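Local coordinates for protein glutathione S-transferase (Pseudomonas protegens, PDB 4IKH) that binds two glutathione molecules in adjoining pockets and is probably a glutathione transferase of the GST superfamily, at residues Glu55-Asp58 against Gln59-Pro62; Glu116-Gln119 against Trp120-Gln124; Phe189-Ile192 against Arg193-Ile196; Val213-Val216 against Leu217-Val221. All coordinates share one frame; numbering follows the deposited sequence.

Contact 1 (Glu55-Asp58 against Gln59-Pro62); sequences ETQD and QMTP. With GSH (glutathione), chain B.
Gln-59 (chi1 82°) and Thr-61 both carry their first side-chain branch between the backbone N and the carbonyl carbon, and each meets the preceding segment 55-58. In Thr-61 this puts OG1 back over the turn, where it donates to Asp-58 O at 3.0 Å. In Gln-59 the chain bends again at chi2 (-86°). Gln-59 OE1 then lies 3.3 Å from Gln-57 C, and NE2 faces the ligand. The backbone here is a type I beta turn from Gln-57 to Met-60, closed by Met-60 N donating to Gln-57 O at 3.1 Å. The donor sits well above the carbonyl plane. Beyond the turn, the side chains of Gln-57 and selenomethionine Met-60 cross obliquely, with Gln-57 OE1 3.9 Å from Met-60 CG.

This turn forms part of the glutathione pocket. Gln-59 NE2 donates to the glycyl carboxylate oxygen O32 of glutathione at 2.9 Å, nearly straight at 171°. Met-60 CE also lies 3.3 Å from O32 of glutathione. An alanine here in place of Gln-59 removes the amide, and the glycyl carboxylate would probably be left without this N-H and freer to turn. Asp-58 is fixed from several sides. Thr-56 OG1 donates to Asp-58 OD1 at 2.6 Å, from above the carboxylate plane, and Lys-14 forms a salt bridge with the same oxygen. Ser-53 N bonds to OD2. The turn lies in the loop between strand 47-51 and helix 62-65, and Thr-61 is the N-cap residue of that helix.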
loop_
_atom_site.group_PDB
_atom_site.type_symbol
_atom_site.label_atom_id
_atom_site.label_comp_id
_atom_site.label_asym_id
_atom_site.label_seq_id
_atom_site.Cartn_x
_atom_site.Cartn_y
_atom_site.Cartn_z
ATOM N N GLU A 55 -23.655 -4.008 7.764
ATOM C CA GLU A 55 -24.898 -4.771 7.795
ATOM C C GLU A 55 -26.011 -4.032 7.058
ATOM O O GLU A 55 -26.867 -4.648 6.424
ATOM C CB GLU A 55 -25.310 -5.043 9.243
ATOM C CG GLU A 55 -24.201 -5.642 10.095
ATOM C CD GLU A 55 -24.581 -5.757 11.561
ATOM O OE1 GLU A 55 -23.749 -5.392 12.418
ATOM O OE2 GLU A 55 -25.703 -6.222 11.857
ATOM N N THR A 56 -25.981 -2.706 7.142
ATOM C CA THR A 56 -26.958 -1.867 6.461
ATOM C C THR A 56 -26.367 -1.301 5.172
ATOM O O THR A 56 -26.981 -0.456 4.516
ATOM C CB THR A 56 -27.416 -0.710 7.364
ATOM O OG1 THR A 56 -26.392 0.289 7.423
ATOM C CG2 THR A 56 -27.693 -1.215 8.771
ATOM N N GLN A 57 -25.172 -1.780 4.824
ATOM C CA GLN A 57 -24.461 -1.351 3.619
ATOM C C GLN A 57 -24.205 0.156 3.572
ATOM O O GLN A 57 -24.329 0.774 2.515
ATOM C CB GLN A 57 -25.199 -1.805 2.355
ATOM C CG GLN A 57 -25.044 -3.283 2.040
ATOM C CD GLN A 57 -24.590 -3.524 0.610
ATOM O OE1 GLN A 57 -25.237 -3.085 -0.345
ATOM N NE2 GLN A 57 -23.466 -4.217 0.455
ATOM N N ASP A 58 -23.833 0.735 4.712
ATOM C CA ASP A 58 -23.587 2.172 4.806
ATOM C C ASP A 58 -22.401 2.636 3.959
ATOM O O ASP A 58 -22.276 3.823 3.652
ATOM C CB ASP A 58 -23.358 2.589 6.262
ATOM C CG ASP A 58 -24.636 2.617 7.070
ATOM O OD1 ASP A 58 -25.727 2.571 6.466
ATOM O OD2 ASP A 58 -24.545 2.693 8.314
ATOM N N GLN A 59 -21.532 1.702 3.587
ATOM C CA GLN A 59 -20.340 2.051 2.822
ATOM C C GLN A 59 -20.631 2.153 1.324
ATOM O O GLN A 59 -19.739 2.480 0.538
ATOM C CB GLN A 59 -19.204 1.053 3.087
ATOM C CG GLN A 59 -19.279 -0.246 2.284
ATOM C CD GLN A 59 -20.130 -1.308 2.950
ATOM O OE1 GLN A 59 -21.064 -1.000 3.691
ATOM N NE2 GLN A 59 -19.806 -2.569 2.693
HETATM N N MSE A 60 -21.880 1.887 0.942
HETATM C CA MSE A 60 -22.288 1.918 -0.461
HETATM C C MSE A 60 -23.148 3.142 -0.772
HETATM O O MSE A 60 -23.407 3.447 -1.934
HETATM C CB MSE A 60 -23.042 0.637 -0.825
HETATM C CG MSE A 60 -22.232 -0.634 -0.610
HETATM SE SE MSE A 60 -20.700 -0.745 -1.822
HETATM C CE MSE A 60 -19.776 -2.252 -0.983
ATOM N N THR A 61 -23.578 3.841 0.276
ATOM C CA THR A 61 -24.393 5.045 0.131
ATOM C C THR A 61 -23.600 6.145 -0.571
ATOM O O THR A 61 -22.380 6.237 -0.401
ATOM C CB THR A 61 -24.880 5.563 1.502
ATOM O OG1 THR A 61 -23.759 6.002 2.285
ATOM C CG2 THR A 61 -25.631 4.466 2.255
ATOM N N PRO A 62 -24.287 6.972 -1.379
ATOM C CA PRO A 62 -23.652 8.109 -2.059
ATOM C C PRO A 62 -22.957 9.037 -1.063
ATOM O O PRO A 62 -21.922 9.631 -1.386
ATOM C CB PRO A 62 -24.838 8.828 -2.700
ATOM C CG PRO A 62 -25.842 7.740 -2.944
ATOM C CD PRO A 62 -25.696 6.799 -1.779
HETATM N N1 GSH B . -6.360 -0.199 1.488
HETATM C CA1 GSH B . -7.498 0.176 2.251
HETATM C C1 GSH B . -7.081 0.904 3.497
HETATM O O11 GSH B . -5.985 0.613 4.054
HETATM O O12 GSH B . -7.816 1.813 4.007
HETATM C CB1 GSH B . -8.259 -1.046 2.647
HETATM C CG1 GSH B . -9.513 -0.601 3.401
HETATM C CD1 GSH B . -10.439 -1.770 3.639
HETATM O OE1 GSH B . -10.188 -2.862 3.176
HETATM N N2 GSH B . -11.640 -1.585 4.446
HETATM C CA2 GSH B . -12.521 -2.686 4.673
HETATM C C2 GSH B . -13.868 -2.248 4.129
HETATM O O2 GSH B . -14.214 -1.071 4.270
HETATM C CB2 GSH B . -12.653 -2.970 6.138
HETATM S SG2 GSH B . -11.088 -3.371 6.892
HETATM N N3 GSH B . -14.756 -3.170 3.447
HETATM C CA3 GSH B . -16.036 -2.697 2.961
HETATM C C3 GSH B . -16.304 -3.270 1.612
HETATM O O31 GSH B . -15.353 -3.709 0.911
HETATM O O32 GSH B . -17.486 -3.309 1.182
#

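Contact 2 (Glu116-Gln119 against Trp120-Gln124); sequences ETIQ and WLMFQ
Helix 111-140, a long helix of the all-helical part of this GST fold, carries Gln-119 and Trp-120 on its dimer-facing side. The two side chains lie side by side and point the same way, with the amide plane 86° from the indole plane. Gln-119 has CG anti to its N (chi1 157°) and runs extended beyond CG, which brings NE2 to 3.3 Å from Trp-120 NE1. Both are donors, so this is packing and not a hydrogen bond. The other end of the amide is held across the interface, where Gln-119 OE1 accepts from Phe-90 N of the second subunit, whose ring also meets Trp-120 edge-to-face.

One helical turn back, Glu-116 O lies 3.1 Å from Trp-120 CD1 and also accepts the Trp-120 N-H. Trp-120 CZ3 sits 3.8 Å above one face of the Phe-123 ring, offset toward its rim. On another side of the helix, Ile-118 and selenomethionine Met-122 run alongside each other, Ile-118 CG2 to Met-122 CE being 4.1 Å. Their backbones are joined by Met-122 N to Ile-118 O at 2.7 Å. The same i to i+4 pattern links Leu-121 N to Thr-117 O and Phe-123 N to Gln-119 O.

This part of helix 111-140 lies among three helices of its own chain and the second subunit: Leu-121 packs on Leu-96 and Ile-97 of helix 92-103 and on Ala-187 of helix 183-196, and Phe-123 rests on Leu-162 and Val-165 of helix 150-170.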
loop_
_atom_site.group_PDB
_atom_site.type_symbol
_atom_site.label_atom_id
_atom_site.label_comp_id
_atom_site.label_asym_id
_atom_site.label_seq_id
_atom_site.Cartn_x
_atom_site.Cartn_y
_atom_site.Cartn_z
ATOM N N GLU A 116 12.453 4.828 5.642
ATOM C CA GLU A 116 12.400 3.456 6.130
ATOM C C GLU A 116 11.089 3.167 6.847
ATOM O O GLU A 116 10.577 2.051 6.784
ATOM C CB GLU A 116 13.583 3.173 7.055
ATOM C CG GLU A 116 14.896 3.103 6.302
ATOM C CD GLU A 116 16.099 3.148 7.213
ATOM O OE1 GLU A 116 15.923 3.378 8.432
ATOM O OE2 GLU A 116 17.219 2.961 6.698
ATOM N N THR A 117 10.549 4.162 7.540
ATOM C CA THR A 117 9.238 3.985 8.162
ATOM C C THR A 117 8.144 3.838 7.093
ATOM O O THR A 117 7.300 2.941 7.180
ATOM C CB THR A 117 8.901 5.149 9.093
ATOM O OG1 THR A 117 9.982 5.346 10.011
ATOM C CG2 THR A 117 7.637 4.848 9.877
ATOM N N ILE A 118 8.154 4.716 6.085
ATOM C CA ILE A 118 7.180 4.617 5.000
ATOM C C ILE A 118 7.348 3.273 4.291
ATOM O O ILE A 118 6.371 2.646 3.881
ATOM C CB ILE A 118 7.304 5.814 4.001
ATOM C CG1 ILE A 118 6.970 7.125 4.715
ATOM C CG2 ILE A 118 6.359 5.640 2.806
ATOM C CD1 ILE A 118 7.424 8.360 3.981
ATOM N N GLN A 119 8.596 2.830 4.158
ATOM C CA GLN A 119 8.903 1.534 3.535
ATOM C C GLN A 119 8.212 0.363 4.240
ATOM O O GLN A 119 7.659 -0.537 3.588
ATOM C CB GLN A 119 10.426 1.322 3.544
ATOM C CG GLN A 119 10.884 -0.130 3.455
ATOM C CD GLN A 119 12.387 -0.275 3.682
ATOM O OE1 GLN A 119 13.175 -0.209 2.741
ATOM N NE2 GLN A 119 12.785 -0.495 4.941
ATOM N N TRP A 120 8.251 0.366 5.571
ATOM C CA TRP A 120 7.582 -0.689 6.334
ATOM C C TRP A 120 6.070 -0.493 6.310
ATOM O O TRP A 120 5.315 -1.464 6.348
ATOM C CB TRP A 120 8.144 -0.786 7.771
ATOM C CG TRP A 120 9.488 -1.460 7.756
ATOM C CD1 TRP A 120 10.707 -0.874 7.911
ATOM C CD2 TRP A 120 9.737 -2.839 7.467
ATOM N NE1 TRP A 120 11.702 -1.817 7.777
ATOM C CE2 TRP A 120 11.129 -3.027 7.490
ATOM C CE3 TRP A 120 8.913 -3.934 7.195
ATOM C CZ2 TRP A 120 11.718 -4.269 7.255
ATOM C CZ3 TRP A 120 9.499 -5.169 6.967
ATOM C CH2 TRP A 120 10.885 -5.326 6.998
ATOM N N LEU A 121 5.625 0.762 6.245
ATOM C CA LEU A 121 4.195 1.035 6.090
ATOM C C LEU A 121 3.689 0.496 4.753
ATOM O O LEU A 121 2.603 -0.088 4.679
ATOM C CB LEU A 121 3.899 2.534 6.216
ATOM C CG LEU A 121 2.491 2.995 5.799
ATOM C CD1 LEU A 121 1.408 2.502 6.742
ATOM C CD2 LEU A 121 2.431 4.521 5.666
HETATM N N MSE A 122 4.481 0.666 3.695
HETATM C CA MSE A 122 4.109 0.118 2.385
HETATM C C MSE A 122 4.097 -1.407 2.407
HETATM O O MSE A 122 3.225 -2.033 1.813
HETATM C CB MSE A 122 5.054 0.618 1.299
HETATM C CG MSE A 122 4.938 2.087 1.049
HETATM SE SE MSE A 122 3.121 2.552 0.476
HETATM C CE MSE A 122 3.550 4.395 0.045
ATOM N N PHE A 123 5.072 -2.003 3.090
ATOM C CA PHE A 123 5.102 -3.450 3.307
ATOM C C PHE A 123 3.785 -3.951 3.891
ATOM O O PHE A 123 3.280 -5.001 3.489
ATOM C CB PHE A 123 6.279 -3.807 4.222
ATOM C CG PHE A 123 6.308 -5.247 4.668
ATOM C CD1 PHE A 123 6.801 -6.237 3.831
ATOM C CD2 PHE A 123 5.886 -5.599 5.946
ATOM C CE1 PHE A 123 6.863 -7.567 4.252
ATOM C CE2 PHE A 123 5.935 -6.926 6.380
ATOM C CZ PHE A 123 6.414 -7.912 5.526
ATOM N N GLN A 124 3.229 -3.202 4.841
ATOM C CA GLN A 124 1.935 -3.555 5.418
ATOM C C GLN A 124 0.800 -3.310 4.397
ATOM O O GLN A 124 -0.047 -4.172 4.179
ATOM C CB GLN A 124 1.678 -2.705 6.660
ATOM C CG GLN A 124 0.416 -3.107 7.429
ATOM C CD GLN A 124 -0.874 -2.588 6.795
ATOM O OE1 GLN A 124 -0.993 -1.405 6.464
ATOM N NE2 GLN A 124 -1.849 -3.479 6.625
#

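Contact 3 (Phe189-Ile192 against Arg193-Ile196); sequences FPWI and RNLI. With GSH (glutathione), chain D.
Trp-191 and Asn-194 lie side by side on helix 183-196, pointing the same way, with ring and amide planes 89° apart. Trp-191 CZ3 and Asn-194 ND2 are 4.0 Å apart. This helix belongs to the all-helical C-terminal domain of the GST fold, and here it lines the pocket of a second glutathione. The benzene end of the indole meets that ligand. Trp-191 CZ2 is 3.3 Å from the glycyl carboxylate oxygen O31 of glutathione, and Trp-191 CH2 is 3.5 Å from its cysteinyl CB2. The ligand carbon C2 lies in the ring plane, at the edge. Replacing Trp-191 by an alanine takes away the ring, so the glycyl end and CB2 of the ligand would probably face a gap and Asn-32 OD1 would be left without its indole N-H.

In the next shell, Asn-32 OD1 accepts from Trp-191 NE1 and so fixes the turn of the ring. Asn-32 ND2 also bonds to the ligand, as does Arg-154 of the second subunit. Gln-124, Ile-128 and Phe-132 of helix 111-140 pack on the indole, and Tyr-199 touches both Trp-191 and Asn-194.

The helical backbone sets the spacing. Leu-195 N donates to Trp-191 O at 2.9 Å, and Arg-193 N to Phe-189 O nearly straight, N-H...O 170°. The helix is kinked at Pro-190 and Trp-191, whose N atoms make no bond to the turn before. Arg-193 is extended from CG to NE, and a water lies at the edge of its guanidinium, in plane. This water accepts from Arg-193 NH1 at 2.8 Å and donates to Pro-190 O at 2.8 Å.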
loop_
_atom_site.group_PDB
_atom_site.type_symbol
_atom_site.label_atom_id
_atom_site.label_comp_id
_atom_site.label_asym_id
_atom_site.label_seq_id
_atom_site.Cartn_x
_atom_site.Cartn_y
_atom_site.Cartn_z
ATOM N N PHE A 189 0.398 -4.121 13.479
ATOM C CA PHE A 189 -0.119 -5.014 14.523
ATOM C C PHE A 189 -1.648 -5.227 14.648
ATOM O O PHE A 189 -2.071 -6.300 15.070
ATOM C CB PHE A 189 0.592 -4.751 15.864
ATOM C CG PHE A 189 2.063 -5.002 15.773
ATOM C CD1 PHE A 189 2.543 -6.302 15.810
ATOM C CD2 PHE A 189 2.954 -3.962 15.546
ATOM C CE1 PHE A 189 3.887 -6.558 15.665
ATOM C CE2 PHE A 189 4.292 -4.210 15.396
ATOM C CZ PHE A 189 4.760 -5.513 15.457
ATOM N N PRO A 190 -2.479 -4.238 14.261
ATOM C CA PRO A 190 -3.916 -4.546 14.256
ATOM C C PRO A 190 -4.258 -5.686 13.300
ATOM O O PRO A 190 -5.231 -6.413 13.539
ATOM C CB PRO A 190 -4.538 -3.252 13.733
ATOM C CG PRO A 190 -3.609 -2.198 14.197
ATOM C CD PRO A 190 -2.239 -2.802 14.028
ATOM N N TRP A 191 -3.474 -5.842 12.234
ATOM C CA TRP A 191 -3.700 -6.937 11.288
ATOM C C TRP A 191 -3.223 -8.289 11.822
ATOM O O TRP A 191 -3.875 -9.311 11.608
ATOM C CB TRP A 191 -3.038 -6.643 9.946
ATOM C CG TRP A 191 -3.997 -6.041 8.942
ATOM C CD1 TRP A 191 -4.043 -4.741 8.517
ATOM C CD2 TRP A 191 -5.059 -6.723 8.266
ATOM N NE1 TRP A 191 -5.064 -4.578 7.604
ATOM C CE2 TRP A 191 -5.700 -5.779 7.433
ATOM C CE3 TRP A 191 -5.528 -8.041 8.279
ATOM C CZ2 TRP A 191 -6.787 -6.114 6.624
ATOM C CZ3 TRP A 191 -6.602 -8.373 7.476
ATOM C CH2 TRP A 191 -7.219 -7.412 6.654
ATOM N N ILE A 192 -2.078 -8.300 12.502
ATOM C CA ILE A 192 -1.582 -9.533 13.102
ATOM C C ILE A 192 -2.559 -9.984 14.171
ATOM O O ILE A 192 -2.918 -11.164 14.238
ATOM C CB ILE A 192 -0.164 -9.360 13.650
ATOM C CG1 ILE A 192 0.766 -8.967 12.495
ATOM C CG2 ILE A 192 0.325 -10.653 14.291
ATOM C CD1 ILE A 192 2.039 -8.333 12.950
ATOM N N ARG A 193 -3.033 -9.034 14.971
ATOM C CA ARG A 193 -4.083 -9.307 15.953
ATOM C C ARG A 193 -5.329 -9.918 15.310
ATOM O O ARG A 193 -5.905 -10.875 15.812
ATOM C CB ARG A 193 -4.468 -8.008 16.665
ATOM C CG ARG A 193 -5.646 -8.138 17.620
ATOM C CD ARG A 193 -5.893 -6.824 18.342
ATOM N NE ARG A 193 -7.014 -6.912 19.274
ATOM C CZ ARG A 193 -8.277 -6.659 18.947
ATOM N NH1 ARG A 193 -8.589 -6.311 17.709
ATOM N NH2 ARG A 193 -9.229 -6.757 19.858
ATOM N N ASN A 194 -5.748 -9.362 14.183
ATOM C CA ASN A 194 -6.980 -9.813 13.570
ATOM C C ASN A 194 -6.812 -11.207 12.960
ATOM O O ASN A 194 -7.715 -12.033 13.034
ATOM C CB ASN A 194 -7.439 -8.792 12.523
ATOM C CG ASN A 194 -8.753 -9.175 11.862
ATOM O OD1 ASN A 194 -9.830 -9.015 12.443
ATOM N ND2 ASN A 194 -8.670 -9.665 10.634
ATOM N N LEU A 195 -5.647 -11.469 12.371
ATOM C CA LEU A 195 -5.374 -12.774 11.767
ATOM C C LEU A 195 -5.549 -13.907 12.777
ATOM O O LEU A 195 -6.166 -14.942 12.480
ATOM C CB LEU A 195 -3.947 -12.806 11.207
ATOM C CG LEU A 195 -3.528 -14.072 10.452
ATOM C CD1 LEU A 195 -4.296 -14.169 9.132
ATOM C CD2 LEU A 195 -2.026 -14.094 10.192
ATOM N N ILE A 196 -5.014 -13.703 13.979
ATOM C CA ILE A 196 -5.015 -14.755 15.000
ATOM C C ILE A 196 -6.216 -14.694 15.949
ATOM O O ILE A 196 -6.482 -15.650 16.680
ATOM C CB ILE A 196 -3.696 -14.770 15.815
ATOM C CG1 ILE A 196 -3.565 -13.528 16.692
ATOM C CG2 ILE A 196 -2.489 -14.876 14.885
ATOM C CD1 ILE A 196 -2.203 -13.443 17.383
HETATM N N1 GSH D . -16.185 -8.133 0.945
HETATM C CA1 GSH D . -14.944 -7.790 0.358
HETATM C C1 GSH D . -14.108 -9.013 0.147
HETATM O O11 GSH D . -14.648 -10.160 0.117
HETATM O O12 GSH D . -12.853 -8.905 -0.005
HETATM C CB1 GSH D . -14.232 -6.850 1.272
HETATM C CG1 GSH D . -14.007 -7.474 2.655
HETATM C CD1 GSH D . -12.907 -6.647 3.284
HETATM O OE1 GSH D . -12.874 -5.458 3.037
HETATM N N2 GSH D . -11.883 -7.253 4.144
HETATM C CA2 GSH D . -10.849 -6.426 4.701
HETATM C C2 GSH D . -9.574 -6.586 3.882
HETATM O O2 GSH D . -9.270 -7.697 3.415
HETATM C CB2 GSH D . -10.578 -6.819 6.118
HETATM S SG2 GSH D . -11.987 -6.513 7.145
HETATM N N3 GSH D . -8.675 -5.466 3.618
HETATM C CA3 GSH D . -7.468 -5.706 2.824
HETATM C C3 GSH D . -6.408 -4.666 3.056
HETATM O O31 GSH D . -6.387 -3.973 4.100
HETATM O O32 GSH D . -5.514 -4.475 2.201
HETATM O O HOH W 1 -7.224 -5.606 15.309
#

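Contact 4 (Val213-Val216 against Leu217-Val221); sequences VKRV and LAKFV
The Arg-215 guanidinium has Val-216 CG2 3.6 Å above one face, offset toward the rim. Lys-219 NZ stands at its edge, near its plane, 4.0 Å from Arg-215 NH1. The two basic side chains lie side by side and point the same way. Both chains bend at chi3 (51° for Arg-215 and 62° for Lys-219), which turns their charged ends over the same side of the helix. Two like charges would be expected to repel, but each has its own partners. Arg-215 NH1 donates to Arg-173 O and its NH2 forms a salt bridge with Glu-212, while Lys-219 NZ bonds to Glu-174 O and makes a cation-pi contact with Trp-175.

The pair sits on helix 211-220 of the C-terminal GST domain, near the loop after helix 150-170. The helix backbone bonds are ordinary i to i+4: Lys-219 N to Arg-215 O at 3.1 Å and Phe-220 N to Val-216 O at 2.8 Å. Leu-217 N likewise bonds to Val-213 O, and Leu-217 CB lies 3.3 Å from that oxygen. Val-213 packs on Leu-163 and Leu-166 of helix 150-170.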
loop_
_atom_site.group_PDB
_atom_site.type_symbol
_atom_site.label_atom_id
_atom_site.label_comp_id
_atom_site.label_asym_id
_atom_site.label_seq_id
_atom_site.Cartn_x
_atom_site.Cartn_y
_atom_site.Cartn_z
ATOM N N VAL A 213 7.394 -11.325 16.528
ATOM C CA VAL A 213 6.102 -10.760 16.138
ATOM C C VAL A 213 5.121 -10.790 17.315
ATOM O O VAL A 213 4.440 -9.798 17.595
ATOM C CB VAL A 213 5.495 -11.540 14.949
ATOM C CG1 VAL A 213 4.075 -11.087 14.668
ATOM C CG2 VAL A 213 6.358 -11.379 13.705
ATOM N N LYS A 214 5.050 -11.935 17.990
ATOM C CA LYS A 214 4.221 -12.075 19.195
ATOM C C LYS A 214 4.667 -11.137 20.316
ATOM O O LYS A 214 3.832 -10.521 20.976
ATOM C CB LYS A 214 4.194 -13.519 19.699
ATOM C CG LYS A 214 2.982 -14.328 19.242
ATOM C CD LYS A 214 3.071 -15.782 19.721
ATOM C CE LYS A 214 2.662 -15.934 21.186
ATOM N NZ LYS A 214 3.149 -17.211 21.822
ATOM N N ARG A 215 5.977 -11.018 20.523
ATOM C CA ARG A 215 6.501 -10.103 21.534
ATOM C C ARG A 215 6.006 -8.672 21.306
ATOM O O ARG A 215 5.435 -8.056 22.213
ATOM C CB ARG A 215 8.033 -10.129 21.575
ATOM C CG ARG A 215 8.633 -9.019 22.436
ATOM C CD ARG A 215 10.165 -9.037 22.451
ATOM N NE ARG A 215 10.735 -9.076 21.100
ATOM C CZ ARG A 215 11.078 -7.999 20.397
ATOM N NH1 ARG A 215 10.913 -6.783 20.913
ATOM N NH2 ARG A 215 11.593 -8.135 19.176
ATOM N N VAL A 216 6.203 -8.150 20.093
ATOM C CA VAL A 216 5.880 -6.757 19.828
ATOM C C VAL A 216 4.360 -6.540 19.816
ATOM O O VAL A 216 3.870 -5.513 20.279
ATOM C CB VAL A 216 6.534 -6.262 18.517
ATOM C CG1 VAL A 216 6.284 -4.769 18.319
ATOM C CG2 VAL A 216 8.036 -6.544 18.543
ATOM N N LEU A 217 3.622 -7.522 19.310
ATOM C CA LEU A 217 2.160 -7.499 19.366
ATOM C C LEU A 217 1.677 -7.404 20.810
ATOM O O LEU A 217 0.774 -6.617 21.115
ATOM C CB LEU A 217 1.575 -8.758 18.728
ATOM C CG LEU A 217 0.046 -8.877 18.812
ATOM C CD1 LEU A 217 -0.616 -7.842 17.907
ATOM C CD2 LEU A 217 -0.426 -10.265 18.438
ATOM N N ALA A 218 2.280 -8.206 21.695
ATOM C CA ALA A 218 1.913 -8.166 23.100
ATOM C C ALA A 218 2.134 -6.761 23.651
ATOM O O ALA A 218 1.302 -6.243 24.399
ATOM C CB ALA A 218 2.707 -9.208 23.914
ATOM N N LYS A 219 3.247 -6.140 23.268
ATOM C CA LYS A 219 3.567 -4.800 23.757
ATOM C C LYS A 219 2.601 -3.761 23.204
ATOM O O LYS A 219 2.255 -2.791 23.884
ATOM C CB LYS A 219 4.995 -4.424 23.370
ATOM C CG LYS A 219 5.945 -4.306 24.519
ATOM C CD LYS A 219 7.371 -4.422 24.033
ATOM C CE LYS A 219 7.731 -3.317 23.082
ATOM N NZ LYS A 219 9.066 -3.600 22.490
ATOM N N PHE A 220 2.179 -3.974 21.961
ATOM C CA PHE A 220 1.252 -3.087 21.268
ATOM C C PHE A 220 -0.115 -2.994 21.954
ATOM O O PHE A 220 -0.604 -1.898 22.233
ATOM C CB PHE A 220 1.082 -3.583 19.827
ATOM C CG PHE A 220 0.227 -2.704 18.968
ATOM C CD1 PHE A 220 0.686 -1.462 18.547
ATOM C CD2 PHE A 220 -1.022 -3.134 18.539
ATOM C CE1 PHE A 220 -0.107 -0.650 17.722
ATOM C CE2 PHE A 220 -1.814 -2.333 17.725
ATOM C CZ PHE A 220 -1.352 -1.086 17.322
ATOM N N VAL A 221 -0.733 -4.143 22.211
ATOM C CA VAL A 221 -2.069 -4.176 22.801
ATOM C C VAL A 221 -2.085 -3.835 24.292
ATOM O O VAL A 221 -3.151 -3.760 24.899
ATOM C CB VAL A 221 -2.740 -5.548 22.613
ATOM C CG1 VAL A 221 -2.607 -6.010 21.179
ATOM C CG2 VAL A 221 -2.135 -6.582 23.568
#

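How the contacts relate
From the N terminus, contact 1 comes first, in the loop joining strand 47-51 to helix 62-65. It alone closes a loop, with a turn. Contacts 2, 3 and 4 are turns along helices 111-140, 183-196 and 211-220. All four follow in series; none nests or crosses. Contact 1 stands apart, about 25 Å from contact 3 between centres. Contacts 1 and 3 serve different glutathione molecules. Contact 2 meets contact 3 where Gln-124 NE2 lies 3.2 Å from Trp-191 CD1. Contacts 3 and 4 lie on successive helices that pack together, with Phe-189 CZ 3.3 Å from Val-216 CG1 and Pro-190 packed against Phe-220.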